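Local atomic coordinates of peptide ABC transporter permease (Staphylococcus hominis, PDB entry 6EXS), a protein that probably takes up peptides as a POT-family transporter of the major facilitator superfamily and binds a thioalcohol-conjugated dipeptide, a malodour precursor of the human axilla. Residues A[68-73]-A[123-128]; A[310-315]-A[459-464]; A[341-346]-A[405-410]. All blocks are in the same frame, centred on the assembly; numbering follows the deposited sequence.

Contact 1: A[68-73]-A[123-128]; sequences ALIYMS and IGSGLM. With OLC ((2R)-2,3-dihydroxypropyl (9Z)-octadec-9-enoate), chain C.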
loop_
_atom_site.group_PDB
_atom_site.type_symbol
_atom_site.label_atom_id
_atom_site.label_comp_id
_atom_site.label_asym_id
_atom_site.label_seq_id
_atom_site.Cartn_x
_atom_site.Cartn_y
_atom_site.Cartn_z
ATOM N N ALA A 68 -0.379 2.589 6.789
ATOM C CA ALA A 68 0.800 2.034 7.465
ATOM C C ALA A 68 0.447 0.725 8.177
ATOM O O ALA A 68 1.233 -0.225 8.117
ATOM C CB ALA A 68 1.348 3.039 8.473
ATOM N N LEU A 69 -0.745 0.661 8.825
ATOM C CA LEU A 69 -1.172 -0.530 9.566
ATOM C C LEU A 69 -1.519 -1.692 8.667
ATOM O O LEU A 69 -1.207 -2.817 9.027
ATOM C CB LEU A 69 -2.295 -0.243 10.568
ATOM C CG LEU A 69 -1.849 0.503 11.837
ATOM C CD1 LEU A 69 -3.019 1.123 12.544
ATOM C CD2 LEU A 69 -1.078 -0.404 12.791
ATOM N N ILE A 70 -2.099 -1.430 7.481
ATOM C CA ILE A 70 -2.418 -2.471 6.498
ATOM C C ILE A 70 -1.148 -3.222 6.060
ATOM O O ILE A 70 -1.148 -4.452 6.053
ATOM C CB ILE A 70 -3.246 -1.905 5.304
ATOM C CG1 ILE A 70 -4.721 -1.767 5.708
ATOM C CG2 ILE A 70 -3.089 -2.776 4.029
ATOM C CD1 ILE A 70 -5.430 -0.759 5.014
ATOM N N TYR A 71 -0.065 -2.474 5.764
ATOM C CA TYR A 71 1.234 -2.993 5.336
ATOM C C TYR A 71 2.012 -3.644 6.485
ATOM O O TYR A 71 2.664 -4.662 6.253
ATOM C CB TYR A 71 2.045 -1.899 4.607
ATOM C CG TYR A 71 1.484 -1.586 3.232
ATOM C CD1 TYR A 71 0.396 -0.732 3.080
ATOM C CD2 TYR A 71 1.988 -2.205 2.093
ATOM C CE1 TYR A 71 -0.180 -0.503 1.832
ATOM C CE2 TYR A 71 1.427 -1.975 0.834
ATOM C CZ TYR A 71 0.343 -1.118 0.709
ATOM O OH TYR A 71 -0.224 -0.864 -0.521
ATOM N N MET A 72 1.909 -3.090 7.730
ATOM C CA MET A 72 2.560 -3.632 8.943
ATOM C C MET A 72 1.964 -4.974 9.362
ATOM O O MET A 72 2.703 -5.862 9.775
ATOM C CB MET A 72 2.444 -2.651 10.121
ATOM C CG MET A 72 3.643 -1.761 10.310
ATOM S SD MET A 72 3.256 -0.395 11.428
ATOM C CE MET A 72 4.422 0.794 10.881
ATOM N N SER A 73 0.635 -5.124 9.259
ATOM C CA SER A 73 -0.065 -6.355 9.639
ATOM C C SER A 73 0.183 -7.560 8.686
ATOM O O SER A 73 -0.183 -8.682 9.046
ATOM C CB SER A 73 -1.556 -6.095 9.812
ATOM O OG SER A 73 -2.155 -5.779 8.568
ATOM N N ILE A 123 -6.805 -6.098 9.971
ATOM C CA ILE A 123 -6.621 -7.508 10.302
ATOM C C ILE A 123 -6.841 -8.410 9.086
ATOM O O ILE A 123 -6.014 -9.290 8.834
ATOM C CB ILE A 123 -7.470 -7.931 11.541
ATOM C CG1 ILE A 123 -6.977 -7.165 12.796
ATOM C CG2 ILE A 123 -7.402 -9.475 11.753
ATOM C CD1 ILE A 123 -7.573 -7.572 14.068
ATOM N N GLY A 124 -7.939 -8.185 8.363
ATOM C CA GLY A 124 -8.267 -8.935 7.160
ATOM C C GLY A 124 -7.192 -8.831 6.098
ATOM O O GLY A 124 -6.767 -9.857 5.570
ATOM N N SER A 125 -6.723 -7.587 5.792
ATOM C CA SER A 125 -5.671 -7.300 4.801
ATOM C C SER A 125 -4.312 -7.936 5.168
ATOM O O SER A 125 -3.644 -8.488 4.298
ATOM C CB SER A 125 -5.528 -5.801 4.553
ATOM O OG SER A 125 -6.755 -5.228 4.121
ATOM N N GLY A 126 -3.944 -7.912 6.444
ATOM C CA GLY A 126 -2.718 -8.552 6.907
ATOM C C GLY A 126 -2.756 -10.047 6.687
ATOM O O GLY A 126 -1.724 -10.656 6.414
ATOM N N LEU A 127 -3.966 -10.640 6.743
ATOM C CA LEU A 127 -4.206 -12.067 6.523
ATOM C C LEU A 127 -4.330 -12.427 5.034
ATOM O O LEU A 127 -3.805 -13.453 4.602
ATOM C CB LEU A 127 -5.467 -12.532 7.274
ATOM C CG LEU A 127 -5.360 -12.744 8.784
ATOM C CD1 LEU A 127 -6.726 -12.972 9.378
ATOM C CD2 LEU A 127 -4.472 -13.943 9.114
ATOM N N MET A 128 -5.048 -11.605 4.264
ATOM C CA MET A 128 -5.274 -11.863 2.859
ATOM C C MET A 128 -4.128 -11.434 1.956
ATOM O O MET A 128 -3.721 -12.236 1.111
ATOM C CB MET A 128 -6.598 -11.237 2.395
ATOM C CG MET A 128 -7.107 -11.807 1.094
ATOM S SD MET A 128 -8.538 -10.896 0.508
ATOM C CE MET A 128 -8.617 -11.469 -1.171
HETATM C C10 OLC C . -2.444 -9.149 12.986
HETATM C C9 OLC C . -2.425 -8.081 13.775
HETATM C C11 OLC C . -2.626 -9.196 11.496
HETATM C C8 OLC C . -2.584 -6.641 13.379
HETATM C C24 OLC C . 7.566 -7.995 15.207
HETATM C C12 OLC C . -2.970 -10.586 10.982
HETATM C C7 OLC C . -1.601 -5.710 14.089
HETATM C C6 OLC C . -1.080 -4.594 13.197
HETATM C C5 OLC C . 0.159 -3.871 13.711
HETATM C C4 OLC C . 1.413 -4.724 13.833
HETATM C C3 OLC C . 2.694 -3.906 13.803
HETATM C C2 OLC C . 3.892 -4.591 14.457
HETATM C C21 OLC C . 5.155 -8.072 14.452
HETATM C C1 OLC C . 4.296 -5.906 13.854
HETATM C C22 OLC C . 6.608 -8.231 14.061
HETATM O O19 OLC C . 4.106 -6.227 12.711
HETATM O O25 OLC C . 8.897 -8.326 14.826
HETATM O O23 OLC C . 6.787 -9.559 13.573
HETATM O O20 OLC C . 4.916 -6.677 14.763
HETATM O O HOH W 1 -1.221 -6.675 4.487
#

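Contact 2: A[310-315]-A[459-464]; sequences NIYGLE and GQTNYF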
loop_
_atom_site.group_PDB
_atom_site.type_symbol
_atom_site.label_atom_id
_atom_site.label_comp_id
_atom_site.label_asym_id
_atom_site.label_seq_id
_atom_site.Cartn_x
_atom_site.Cartn_y
_atom_site.Cartn_z
ATOM N N ASN A 310 -4.857 15.783 -3.065
ATOM C CA ASN A 310 -6.271 15.790 -3.466
ATOM C C ASN A 310 -7.126 16.892 -2.771
ATOM O O ASN A 310 -7.956 17.518 -3.439
ATOM C CB ASN A 310 -6.899 14.396 -3.282
ATOM C CG ASN A 310 -6.728 13.754 -1.925
ATOM O OD1 ASN A 310 -5.868 14.128 -1.125
ATOM N ND2 ASN A 310 -7.534 12.736 -1.655
ATOM N N ILE A 311 -6.933 17.110 -1.436
ATOM C CA ILE A 311 -7.623 18.152 -0.660
ATOM C C ILE A 311 -7.132 19.525 -1.150
ATOM O O ILE A 311 -7.932 20.452 -1.270
ATOM C CB ILE A 311 -7.457 17.991 0.875
ATOM C CG1 ILE A 311 -7.991 16.633 1.380
ATOM C CG2 ILE A 311 -8.126 19.156 1.627
ATOM C CD1 ILE A 311 -7.781 16.397 2.914
ATOM N N TYR A 312 -5.816 19.635 -1.454
ATOM C CA TYR A 312 -5.202 20.855 -1.995
ATOM C C TYR A 312 -5.800 21.180 -3.363
ATOM O O TYR A 312 -6.107 22.334 -3.622
ATOM C CB TYR A 312 -3.673 20.715 -2.093
ATOM C CG TYR A 312 -2.961 21.985 -2.516
ATOM C CD1 TYR A 312 -2.873 23.080 -1.658
ATOM C CD2 TYR A 312 -2.352 22.084 -3.763
ATOM C CE1 TYR A 312 -2.183 24.234 -2.026
ATOM C CE2 TYR A 312 -1.678 23.242 -4.150
ATOM C CZ TYR A 312 -1.592 24.314 -3.277
ATOM O OH TYR A 312 -0.921 25.450 -3.651
ATOM N N GLY A 313 -5.998 20.160 -4.196
ATOM C CA GLY A 313 -6.620 20.312 -5.502
ATOM C C GLY A 313 -8.062 20.769 -5.373
ATOM O O GLY A 313 -8.467 21.729 -6.033
ATOM N N LEU A 314 -8.837 20.107 -4.485
ATOM C CA LEU A 314 -10.245 20.425 -4.212
ATOM C C LEU A 314 -10.434 21.852 -3.678
ATOM O O LEU A 314 -11.373 22.555 -4.081
ATOM C CB LEU A 314 -10.837 19.375 -3.231
ATOM C CG LEU A 314 -12.310 19.502 -2.802
ATOM C CD1 LEU A 314 -13.264 19.448 -3.994
ATOM C CD2 LEU A 314 -12.682 18.410 -1.857
ATOM N N GLU A 315 -9.526 22.285 -2.796
ATOM C CA GLU A 315 -9.600 23.592 -2.145
ATOM C C GLU A 315 -8.916 24.747 -2.879
ATOM O O GLU A 315 -9.333 25.887 -2.705
ATOM C CB GLU A 315 -9.055 23.504 -0.713
ATOM C CG GLU A 315 -9.924 22.685 0.216
ATOM C CD GLU A 315 -9.362 22.499 1.609
ATOM O OE1 GLU A 315 -8.216 22.939 1.864
ATOM O OE2 GLU A 315 -10.061 21.878 2.441
ATOM N N GLY A 459 2.758 26.100 6.493
ATOM C CA GLY A 459 1.979 26.631 5.384
ATOM C C GLY A 459 2.031 25.580 4.294
ATOM O O GLY A 459 3.111 25.037 4.020
ATOM N N GLN A 460 0.867 25.248 3.698
ATOM C CA GLN A 460 0.711 24.204 2.680
ATOM C C GLN A 460 1.740 24.285 1.530
ATOM O O GLN A 460 2.320 23.254 1.177
ATOM C CB GLN A 460 -0.736 24.166 2.154
ATOM C CG GLN A 460 -1.053 23.033 1.176
ATOM C CD GLN A 460 -1.051 21.636 1.749
ATOM O OE1 GLN A 460 -0.003 20.993 1.883
ATOM N NE2 GLN A 460 -2.237 21.094 1.997
ATOM N N THR A 461 1.983 25.488 0.977
ATOM C CA THR A 461 2.949 25.701 -0.114
ATOM C C THR A 461 4.398 25.496 0.326
ATOM O O THR A 461 5.178 24.893 -0.416
ATOM C CB THR A 461 2.753 27.059 -0.789
ATOM O OG1 THR A 461 2.652 28.061 0.222
ATOM C CG2 THR A 461 1.535 27.087 -1.682
ATOM N N ASN A 462 4.762 26.004 1.521
ATOM C CA ASN A 462 6.109 25.852 2.075
ATOM C C ASN A 462 6.359 24.395 2.415
ATOM O O ASN A 462 7.491 23.937 2.272
ATOM C CB ASN A 462 6.312 26.724 3.309
ATOM C CG ASN A 462 6.147 28.211 3.104
ATOM O OD1 ASN A 462 5.967 28.718 1.990
ATOM N ND2 ASN A 462 6.205 28.946 4.204
ATOM N N TYR A 463 5.293 23.660 2.828
ATOM C CA TYR A 463 5.329 22.226 3.139
ATOM C C TYR A 463 5.729 21.400 1.885
ATOM O O TYR A 463 6.600 20.546 1.992
ATOM C CB TYR A 463 3.974 21.783 3.725
ATOM C CG TYR A 463 3.786 20.286 3.889
ATOM C CD1 TYR A 463 3.223 19.518 2.868
ATOM C CD2 TYR A 463 4.091 19.650 5.093
ATOM C CE1 TYR A 463 3.012 18.149 3.025
ATOM C CE2 TYR A 463 3.858 18.285 5.270
ATOM C CZ TYR A 463 3.333 17.536 4.227
ATOM O OH TYR A 463 3.103 16.194 4.378
ATOM N N PHE A 464 5.119 21.676 0.715
ATOM C CA PHE A 464 5.438 21.001 -0.547
ATOM C C PHE A 464 6.885 21.278 -0.974
ATOM O O PHE A 464 7.566 20.353 -1.423
ATOM C CB PHE A 464 4.475 21.416 -1.680
ATOM C CG PHE A 464 3.050 20.911 -1.598
ATOM C CD1 PHE A 464 2.779 19.551 -1.508
ATOM C CD2 PHE A 464 1.978 21.787 -1.716
ATOM C CE1 PHE A 464 1.463 19.087 -1.458
ATOM C CE2 PHE A 464 0.661 21.319 -1.684
ATOM C CZ PHE A 464 0.411 19.974 -1.542
#

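Contact 3: A[341-346]-A[405-410]; sequences LFILLF and ICVIGE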
loop_
_atom_site.group_PDB
_atom_site.type_symbol
_atom_site.label_atom_id
_atom_site.label_comp_id
_atom_site.label_asym_id
_atom_site.label_seq_id
_atom_site.Cartn_x
_atom_site.Cartn_y
_atom_site.Cartn_z
ATOM N N LEU A 341 -3.907 4.405 -13.722
ATOM C CA LEU A 341 -4.046 4.536 -15.180
ATOM C C LEU A 341 -2.670 4.589 -15.862
ATOM O O LEU A 341 -2.447 3.864 -16.838
ATOM C CB LEU A 341 -4.881 5.768 -15.576
ATOM C CG LEU A 341 -5.005 6.058 -17.088
ATOM C CD1 LEU A 341 -5.840 5.000 -17.792
ATOM C CD2 LEU A 341 -5.576 7.435 -17.341
ATOM N N PHE A 342 -1.749 5.424 -15.340
ATOM C CA PHE A 342 -0.394 5.563 -15.890
ATOM C C PHE A 342 0.448 4.304 -15.715
ATOM O O PHE A 342 1.258 4.002 -16.590
ATOM C CB PHE A 342 0.307 6.807 -15.338
ATOM C CG PHE A 342 -0.072 8.053 -16.103
ATOM C CD1 PHE A 342 -1.327 8.636 -15.942
ATOM C CD2 PHE A 342 0.812 8.628 -17.009
ATOM C CE1 PHE A 342 -1.695 9.762 -16.682
ATOM C CE2 PHE A 342 0.448 9.766 -17.740
ATOM C CZ PHE A 342 -0.802 10.323 -17.574
ATOM N N ILE A 343 0.231 3.549 -14.614
ATOM C CA ILE A 343 0.909 2.273 -14.386
ATOM C C ILE A 343 0.424 1.310 -15.473
ATOM O O ILE A 343 1.250 0.738 -16.167
ATOM C CB ILE A 343 0.706 1.726 -12.943
ATOM C CG1 ILE A 343 1.441 2.613 -11.909
ATOM C CG2 ILE A 343 1.194 0.262 -12.838
ATOM C CD1 ILE A 343 1.070 2.368 -10.493
ATOM N N LEU A 344 -0.902 1.195 -15.666
ATOM C CA LEU A 344 -1.498 0.332 -16.687
ATOM C C LEU A 344 -1.021 0.645 -18.103
ATOM O O LEU A 344 -0.704 -0.276 -18.852
ATOM C CB LEU A 344 -3.042 0.344 -16.614
ATOM C CG LEU A 344 -3.685 -0.460 -15.480
ATOM C CD1 LEU A 344 -5.078 0.036 -15.205
ATOM C CD2 LEU A 344 -3.723 -1.937 -15.784
ATOM N N LEU A 345 -0.931 1.929 -18.458
ATOM C CA LEU A 345 -0.506 2.326 -19.804
ATOM C C LEU A 345 0.992 2.251 -20.041
ATOM O O LEU A 345 1.401 1.887 -21.144
ATOM C CB LEU A 345 -0.977 3.759 -20.159
ATOM C CG LEU A 345 -2.466 4.095 -20.112
ATOM C CD1 LEU A 345 -2.668 5.596 -20.164
ATOM C CD2 LEU A 345 -3.238 3.398 -21.216
ATOM N N PHE A 346 1.813 2.642 -19.050
ATOM C CA PHE A 346 3.248 2.747 -19.286
ATOM C C PHE A 346 4.157 1.747 -18.538
ATOM O O PHE A 346 5.351 1.743 -18.842
ATOM C CB PHE A 346 3.700 4.194 -19.040
ATOM C CG PHE A 346 2.885 5.183 -19.851
ATOM C CD1 PHE A 346 2.998 5.236 -21.239
ATOM C CD2 PHE A 346 1.967 6.024 -19.234
ATOM C CE1 PHE A 346 2.221 6.129 -21.990
ATOM C CE2 PHE A 346 1.190 6.918 -19.988
ATOM C CZ PHE A 346 1.329 6.971 -21.357
ATOM N N ILE A 405 4.016 13.290 -12.641
ATOM C CA ILE A 405 5.467 13.273 -12.395
ATOM C C ILE A 405 5.819 12.193 -11.360
ATOM O O ILE A 405 6.773 11.436 -11.553
ATOM C CB ILE A 405 6.044 14.678 -12.056
ATOM C CG1 ILE A 405 5.811 15.670 -13.228
ATOM C CG2 ILE A 405 7.550 14.600 -11.685
ATOM C CD1 ILE A 405 5.812 17.161 -12.816
ATOM N N CYS A 406 4.999 12.078 -10.308
ATOM C CA CYS A 406 5.188 11.086 -9.251
ATOM C C CYS A 406 5.060 9.632 -9.737
ATOM O O CYS A 406 5.867 8.784 -9.343
ATOM C CB CYS A 406 4.266 11.361 -8.072
ATOM S SG CYS A 406 4.853 10.650 -6.521
ATOM N N VAL A 407 4.041 9.347 -10.572
ATOM C CA VAL A 407 3.818 8.001 -11.102
ATOM C C VAL A 407 4.937 7.614 -12.108
ATOM O O VAL A 407 5.347 6.459 -12.104
ATOM C CB VAL A 407 2.381 7.765 -11.638
ATOM C CG1 VAL A 407 2.048 8.666 -12.824
ATOM C CG2 VAL A 407 2.148 6.295 -11.977
ATOM N N ILE A 408 5.481 8.587 -12.889
ATOM C CA ILE A 408 6.615 8.337 -13.799
ATOM C C ILE A 408 7.828 7.862 -12.960
ATOM O O ILE A 408 8.566 6.972 -13.397
ATOM C CB ILE A 408 6.935 9.539 -14.747
ATOM C CG1 ILE A 408 5.819 9.727 -15.795
ATOM C CG2 ILE A 408 8.301 9.356 -15.445
ATOM C CD1 ILE A 408 5.806 11.090 -16.444
ATOM N N GLY A 409 7.964 8.422 -11.754
ATOM C CA GLY A 409 8.972 8.040 -10.776
ATOM C C GLY A 409 8.730 6.648 -10.216
ATOM O O GLY A 409 9.684 5.895 -9.998
ATOM N N GLU A 410 7.448 6.272 -10.019
ATOM C CA GLU A 410 7.051 4.943 -9.522
ATOM C C GLU A 410 7.420 3.832 -10.516
ATOM O O GLU A 410 7.792 2.734 -10.096
ATOM C CB GLU A 410 5.547 4.895 -9.207
ATOM C CG GLU A 410 5.186 3.790 -8.238
ATOM C CD GLU A 410 3.731 3.726 -7.833
ATOM O OE1 GLU A 410 3.161 4.778 -7.463
ATOM O OE2 GLU A 410 3.183 2.603 -7.800
#

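Contact 1: A[68-73]-A[123-128]
I70 of helix 56-72 and S73 three residues on meet S125 and G126 of helix 110-137, a close approach of two membrane helices through small residues within the major facilitator superfamily fold. The tightest part lies at S73, whose CA comes to 4.4 Å from the CA of G126. With no side chain on the glycine, S73 can lay both of its oxygens against it: OG sits 3.3 Å from CA of G126, and the carbonyl O of S73 accepts a strongly bent CA-H...O contact from the same CA (121° at the hydrogen). The S73 hydroxyl, held between its own backbone N and carbonyl carbon (chi1 67°), lies among carbonyl oxygens of both helices. It bonds to I122 O, just ahead of 123-128, while I70 O (3.0 Å from S73 OG) and L69 O (3.1 Å from it) compete for the same single proton, which cannot serve all three at once.

One turn back, I70 offers one methyl alone. With CG1 beside the backbone N (chi1 -80°), CG2 is swung anti to that nitrogen and rests 3.9 Å from S125 CB. The serine hydroxyl takes no part in this touch, because OG is turned back along its own helix to bond I121 O. Beside this apolar touch a water spans the two backbones, donating to I70 O at 2.7 Å and, weakly, to S125 O.

Helix 16-44 adjoins the pair through Y32, which I70 touches, and helix 74-106 packs against S125 and L127. A monoolein chain runs past S73 from L69 toward L127; its C12 lies 3.9 Å from L127 CG, and its C11 is 3.7 Å from S73 CB.

Contact 2: A[310-315]-A[459-464]
Y312 meets F464 in a T-shaped (edge-to-face) pair, flanked by Q460 and T461, where two helices of this major facilitator superfamily transporter, the short 309-316 and the start of 460-479, approach each other. The segment axes come no nearer than 12.6 Å, with 140° between their directions, so the tyrosine has to bridge the gap. Before it in sequence, N310 and I311 turn to I40 of helix 16-44. Y312 is directed toward helix 460-479, its ring carried outward by a CG anti to the backbone N (chi1 -174°). Over one face stands the edge of F464, with CE2 above the ring centre, centroids 5.0 Å apart and planes at 70°. CG of Q460 presses obliquely on the tyrosine, 3.4 Å from CD1, as the two side chains slide past one another in opposite directions. Farther out, the Y312 hydroxyl O is 3.5 Å from the CG2 methyl of T461. I382 of helix 364-389 touches the side chains of both Y312 and F464. Past Y312, E315 forms a salt bridge with K56. The bend in the Q460 chain brings OE1 over a face of the F464 ring, 3.5 Å above its plane and offset toward the rim.

Contact 3: A[341-346]-A[405-410]
V407 packs against F342 and I343 where helix 396-418 crosses helix 338-357, the segment axes 9.7 Å apart and inclined at 48°. Two membrane helices of the major facilitator superfamily fold meet here beside the ligand pocket, which in this family lies between two six-helix bundles. The residue before V407, C406, lines the pocket of the bound thioalcohol-conjugated peptide and makes no contact with 341-346, so the same helix turn serves both the pocket and the packing.

V407 itself spreads its two methyls over two residues. CG1, lodged between the backbone N and the carbonyl carbon (chi1 63°), comes 3.6 Å from F342 CB and reaches the root of the phenyl ring obliquely, the two side chains crossing at about a right angle. CG2, anti to the backbone N, meets I343 CG1 at 3.7 Å. Valine is therefore wedged against the first atoms of the phenylalanine and the middle of the isoleucine. I408, next in sequence, touches a monoolein molecule, and F342 also lies about 4 Å from a bound monoolein.

E410 closes the interface one turn on. Its CG stands anti to the backbone N (chi1 -158°) and the chain runs extended to the carboxylate, where OE2 lies 3.4 Å from the CD1 methyl of I343. This is plain van der Waals contact; the other oxygen, OE1, takes a hydrogen bond from ND2 of N339, a pocket residue one turn before I343. The isoleucine side chain is itself about 4 Å from the ligand.

Three helices flank the pair: helix 279-302 meets E410 through F298, W299 and Q302, helix 364-389 receives I405 and C406, and helix 147-174 is touched by I343 and L344 at N159.

Overall arrangement
The bound peptide conjugate relates the three contacts. Contact 3 borders it, whereas the side chains of I70 in contact 1 and F464 in contact 2 each stay about 10 Å from it. None of the contacts touches another: centres of contacts 1 and 2 are 29 Å apart, those of 1 and 3 25 Å, and those of 2 and 3 22 Å. Between nearest atoms the gaps are about 14 Å for contacts 1 and 2, about 9 Å for 1 and 3, and about 10 Å for 2 and 3. Along the chain, contact 1 closes before the others open, and contact 3 is nested within the loop that contact 2 closes.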